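Local coordinates for endo-alpha-mannosidase (Bacteroides thetaiotaomicron, PDB 4ACY), which hydrolyses internal alpha-mannosidic linkages as a family GH99 endo-alpha-mannosidase, an activity associated with N-glycan processing, at residues A[99-109]-A[134-145]. Sequence-based numbering, arbitrary orientation. Where two conformers were deposited one is given.
Sequences SNDPEIIRKHI and SVSLLLDEAAKV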
loop_
_atom_site.group_PDB
_atom_site.type_symbol
_atom_site.label_atom_id
_atom_site.label_comp_id
_atom_site.label_asym_id
_atom_site.label_seq_id
_atom_site.Cartn_x
_atom_site.Cartn_y
_atom_site.Cartn_z
ATOM N N SER A 99 -5.324 4.655 -14.464
ATOM C CA SER A 99 -5.356 3.321 -13.874
ATOM C C SER A 99 -6.256 2.376 -14.672
ATOM O O SER A 99 -6.181 1.157 -14.509
ATOM C CB SER A 99 -5.852 3.414 -12.429
ATOM O OG SER A 99 -4.942 4.145 -11.620
ATOM N N ASN A 100 -7.106 2.940 -15.525
ATOM C CA ASN A 100 -7.995 2.148 -16.384
ATOM C C ASN A 100 -7.458 1.875 -17.773
ATOM O O ASN A 100 -8.198 1.387 -18.634
ATOM C CB ASN A 100 -9.372 2.809 -16.481
ATOM C CG ASN A 100 -10.004 2.990 -15.130
ATOM O OD1 ASN A 100 -10.474 4.078 -14.787
ATOM N ND2 ASN A 100 -9.969 1.931 -14.321
ATOM N N ASP A 101 -6.182 2.177 -17.982
ATOM C CA ASP A 101 -5.521 1.996 -19.280
ATOM C C ASP A 101 -4.806 0.652 -19.271
ATOM O O ASP A 101 -3.834 0.479 -18.533
ATOM C CB ASP A 101 -4.545 3.155 -19.518
ATOM C CG ASP A 101 -3.825 3.081 -20.866
ATOM O OD1 ASP A 101 -3.879 2.030 -21.537
ATOM O OD2 ASP A 101 -3.174 4.086 -21.236
ATOM N N PRO A 102 -5.276 -0.309 -20.096
ATOM C CA PRO A 102 -4.662 -1.641 -20.090
ATOM C C PRO A 102 -3.159 -1.614 -20.358
ATOM O O PRO A 102 -2.426 -2.449 -19.815
ATOM C CB PRO A 102 -5.407 -2.379 -21.208
ATOM C CG PRO A 102 -6.724 -1.681 -21.302
ATOM C CD PRO A 102 -6.381 -0.225 -21.068
ATOM N N GLU A 103 -2.692 -0.662 -21.163
ATOM C CA GLU A 103 -1.252 -0.541 -21.422
ATOM C C GLU A 103 -0.454 -0.141 -20.185
ATOM O O GLU A 103 0.643 -0.643 -19.952
ATOM C CB GLU A 103 -0.961 0.407 -22.591
ATOM C CG GLU A 103 -1.028 -0.300 -23.937
ATOM C CD GLU A 103 -0.144 -1.546 -23.976
ATOM O OE1 GLU A 103 1.101 -1.397 -24.045
ATOM O OE2 GLU A 103 -0.694 -2.670 -23.893
ATOM N N ILE A 104 -1.021 0.766 -19.400
ATOM C CA ILE A 104 -0.421 1.160 -18.123
ATOM C C ILE A 104 -0.384 -0.037 -17.154
ATOM O O ILE A 104 0.642 -0.330 -16.515
ATOM C CB ILE A 104 -1.216 2.324 -17.486
ATOM C CG1 ILE A 104 -1.186 3.581 -18.380
ATOM C CG2 ILE A 104 -0.704 2.617 -16.072
ATOM C CD1 ILE A 104 0.209 4.114 -18.741
ATOM N N ILE A 105 -1.505 -0.731 -17.065
ATOM C CA ILE A 105 -1.622 -1.892 -16.177
ATOM C C ILE A 105 -0.611 -2.946 -16.585
ATOM O O ILE A 105 0.111 -3.454 -15.747
ATOM C CB ILE A 105 -3.065 -2.466 -16.134
ATOM C CG1 ILE A 105 -4.058 -1.454 -15.537
ATOM C CG2 ILE A 105 -3.109 -3.793 -15.379
ATOM C CD1 ILE A 105 -3.557 -0.704 -14.332
ATOM N N ARG A 106 -0.523 -3.239 -17.885
ATOM C CA ARG A 106 0.519 -4.152 -18.372
ATOM C C ARG A 106 1.920 -3.702 -17.953
ATOM O O ARG A 106 2.717 -4.500 -17.456
ATOM C CB ARG A 106 0.444 -4.345 -19.899
ATOM C CG ARG A 106 1.490 -5.318 -20.411
ATOM C CD ARG A 106 1.568 -5.371 -21.939
ATOM N NE ARG A 106 2.145 -4.155 -22.531
ATOM C CZ ARG A 106 3.442 -3.823 -22.512
ATOM N NH1 ARG A 106 4.344 -4.595 -21.922
ATOM N NH2 ARG A 106 3.839 -2.696 -23.087
ATOM N N LYS A 107 2.211 -2.416 -18.139
ATOM C CA LYS A 107 3.513 -1.888 -17.763
ATOM C C LYS A 107 3.783 -1.964 -16.252
ATOM O O LYS A 107 4.899 -2.292 -15.830
ATOM C CB LYS A 107 3.662 -0.457 -18.276
ATOM C CG LYS A 107 4.094 -0.410 -19.728
ATOM C CD LYS A 107 4.014 0.999 -20.280
ATOM C CE LYS A 107 4.540 1.015 -21.723
ATOM N NZ LYS A 107 4.014 2.195 -22.449
ATOM N N HIS A 108 2.760 -1.681 -15.447
ATOM C CA HIS A 108 2.905 -1.759 -13.981
ATOM C C HIS A 108 3.238 -3.175 -13.515
ATOM O O HIS A 108 4.092 -3.382 -12.647
ATOM C CB HIS A 108 1.630 -1.293 -13.276
ATOM C CG HIS A 108 1.465 0.196 -13.205
ATOM N ND1 HIS A 108 2.439 1.094 -13.591
ATOM C CD2 HIS A 108 0.439 0.938 -12.735
ATOM C CE1 HIS A 108 2.008 2.330 -13.374
ATOM N NE2 HIS A 108 0.803 2.260 -12.845
ATOM N N ILE A 109 2.567 -4.150 -14.119
ATOM C CA ILE A 109 2.817 -5.556 -13.811
ATOM C C ILE A 109 4.258 -5.917 -14.204
ATOM O O ILE A 109 4.983 -6.537 -13.427
ATOM C CB ILE A 109 1.772 -6.485 -14.512
ATOM C CG1 ILE A 109 0.379 -6.300 -13.886
ATOM C CG2 ILE A 109 2.234 -7.951 -14.481
ATOM C CD1 ILE A 109 0.299 -6.631 -12.376
ATOM N N SER A 134 -10.365 -1.319 -13.415
ATOM C CA SER A 134 -8.933 -1.507 -13.192
ATOM C C SER A 134 -8.625 -2.808 -12.466
ATOM O O SER A 134 -7.633 -3.458 -12.763
ATOM C CB SER A 134 -8.317 -0.321 -12.440
ATOM O OG SER A 134 -8.918 -0.167 -11.176
ATOM N N VAL A 135 -9.485 -3.204 -11.532
ATOM C CA VAL A 135 -9.204 -4.423 -10.763
ATOM C C VAL A 135 -9.196 -5.683 -11.635
ATOM O O VAL A 135 -8.286 -6.510 -11.524
ATOM C CB VAL A 135 -10.117 -4.566 -9.519
ATOM C CG1 VAL A 135 -9.828 -5.873 -8.810
ATOM C CG2 VAL A 135 -9.860 -3.400 -8.562
ATOM N N SER A 136 -10.187 -5.818 -12.510
ATOM C CA SER A 136 -10.235 -6.960 -13.430
ATOM C C SER A 136 -9.011 -7.014 -14.338
ATOM O O SER A 136 -8.404 -8.078 -14.517
ATOM C CB SER A 136 -11.514 -6.914 -14.263
ATOM O OG SER A 136 -12.619 -7.150 -13.415
ATOM N N LEU A 137 -8.636 -5.861 -14.884
ATOM C CA LEU A 137 -7.449 -5.758 -15.734
ATOM C C LEU A 137 -6.177 -6.094 -14.967
ATOM O O LEU A 137 -5.284 -6.741 -15.515
ATOM C CB LEU A 137 -7.309 -4.351 -16.325
ATOM C CG LEU A 137 -8.400 -3.780 -17.233
ATOM C CD1 LEU A 137 -8.113 -2.306 -17.495
ATOM C CD2 LEU A 137 -8.488 -4.562 -18.527
ATOM N N LEU A 138 -6.081 -5.639 -13.715
ATOM C CA LEU A 138 -4.906 -5.929 -12.898
ATOM C C LEU A 138 -4.760 -7.436 -12.692
ATOM O O LEU A 138 -3.674 -7.985 -12.860
ATOM C CB LEU A 138 -4.975 -5.196 -11.553
ATOM C CG LEU A 138 -3.654 -5.096 -10.791
ATOM C CD1 LEU A 138 -2.626 -4.307 -11.585
ATOM C CD2 LEU A 138 -3.879 -4.467 -9.421
ATOM N N LEU A 139 -5.861 -8.090 -12.340
ATOM C CA LEU A 139 -5.882 -9.536 -12.163
ATOM C C LEU A 139 -5.477 -10.243 -13.463
ATOM O O LEU A 139 -4.586 -11.097 -13.455
ATOM C CB LEU A 139 -7.276 -9.985 -11.705
ATOM C CG LEU A 139 -7.591 -9.684 -10.235
ATOM C CD1 LEU A 139 -9.081 -9.702 -9.998
ATOM C CD2 LEU A 139 -6.875 -10.679 -9.335
ATOM N N ASP A 140 -6.107 -9.848 -14.569
ATOM C CA ASP A 140 -5.835 -10.458 -15.881
ATOM C C ASP A 140 -4.357 -10.343 -16.248
ATOM O O ASP A 140 -3.717 -11.328 -16.654
ATOM C CB ASP A 140 -6.712 -9.819 -16.973
ATOM C CG ASP A 140 -8.166 -10.266 -16.900
ATOM O OD1 ASP A 140 -8.467 -11.239 -16.180
ATOM O OD2 ASP A 140 -9.023 -9.645 -17.568
ATOM N N GLU A 141 -3.801 -9.145 -16.063
ATOM C CA GLU A 141 -2.390 -8.916 -16.369
ATOM C C GLU A 141 -1.444 -9.622 -15.402
ATOM O O GLU A 141 -0.398 -10.139 -15.816
ATOM C CB GLU A 141 -2.083 -7.414 -16.493
ATOM C CG GLU A 141 -2.847 -6.732 -17.636
ATOM C CD GLU A 141 -2.456 -7.279 -19.009
ATOM O OE1 GLU A 141 -1.268 -7.599 -19.214
ATOM O OE2 GLU A 141 -3.348 -7.398 -19.876
ATOM N N ALA A 142 -1.813 -9.673 -14.121
ATOM C CA ALA A 142 -0.993 -10.381 -13.138
ATOM C C ALA A 142 -0.940 -11.885 -13.447
ATOM O O ALA A 142 0.120 -12.509 -13.346
ATOM C CB ALA A 142 -1.515 -10.134 -11.712
ATOM N N ALA A 143 -2.079 -12.441 -13.849
ATOM C CA ALA A 143 -2.181 -13.874 -14.129
ATOM C C ALA A 143 -1.277 -14.323 -15.284
ATOM O O ALA A 143 -0.818 -15.460 -15.286
ATOM C CB ALA A 143 -3.619 -14.279 -14.380
ATOM N N LYS A 144 -1.002 -13.431 -16.236
ATOM C CA LYS A 144 -0.097 -13.750 -17.371
ATOM C C LYS A 144 1.359 -13.994 -16.958
ATOM O O LYS A 144 2.113 -14.679 -17.663
ATOM C CB LYS A 144 -0.116 -12.639 -18.424
ATOM C CG LYS A 144 -1.463 -12.316 -19.037
ATOM C CD LYS A 144 -1.245 -11.474 -20.284
ATOM C CE LYS A 144 -2.384 -10.525 -20.597
ATOM N NZ LYS A 144 -3.700 -11.179 -20.685
ATOM N N VAL A 145 1.759 -13.426 -15.828
ATOM C CA VAL A 145 3.154 -13.479 -15.397
ATOM C C VAL A 145 3.335 -14.163 -14.037
ATOM O O VAL A 145 4.439 -14.202 -13.500
ATOM C CB VAL A 145 3.783 -12.053 -15.393
ATOM C CG1 VAL A 145 3.645 -11.397 -16.765
ATOM C CG2 VAL A 145 3.108 -11.184 -14.323
#
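Ile105 and Ile109, one turn apart on helix 102-109, pack against helix 134-145, the two axes passing 9.2 Å apart and crossing at -43° with their N-to-C directions roughly alike. The backbones are closest where the turn at Asn100 meets Ser134, CA to CA 4.9 Å. Both helices lie on the outside of the TIM barrel, following strands 42-46 and 117-124, and Ile105 and Leu138 both also rest on Tyr46 of the first strand. Ile109 is a knob in the hole formed by Leu138, Glu141, Ala142 and Val145. Its branches divide the work: CD1 reaches Leu138 CD1 at 3.8 Å and also touches Ala142 CB, CG1 lies over Glu141 CB, and a chi1 of -69° sets CG1 beside the backbone N and CG2 anti to it, where Ile109 CG2 presses on Val145 CG2 at 3.4 Å, tighter than usual for two carbons. One turn earlier, Ile105 CG2 lies 3.7 Å from Glu141 CG and also touches Leu137 O and the CA and CD1 of Leu138. Towards solvent, Leu137 CD1 meets Pro102 CG at 4.1 Å, while at the N-terminal end Ser134 CB abuts Ser99 O at 3.3 Å; Ser134 OG is hydrogen-bonded to Asn132 OD1, and Ser99 OG to the backbone N of Tyr50. Glu141, bent at chi2 (-64°), lays its aliphatic part across both isoleucines and brings OE1 beside CB and CG of Arg106. The guanidinium turns away, Arg106 NH2 forming a salt bridge with Glu103 OE1, on the syn side, at 3.2 Å, and Glu141 OE2 makes a long salt bridge with Lys144 NZ. Charges are thus paired chiefly within each helix, and with no clear hydrogen bond crossing between the segments, apolar branch packing carries the join between these successive barrel helices.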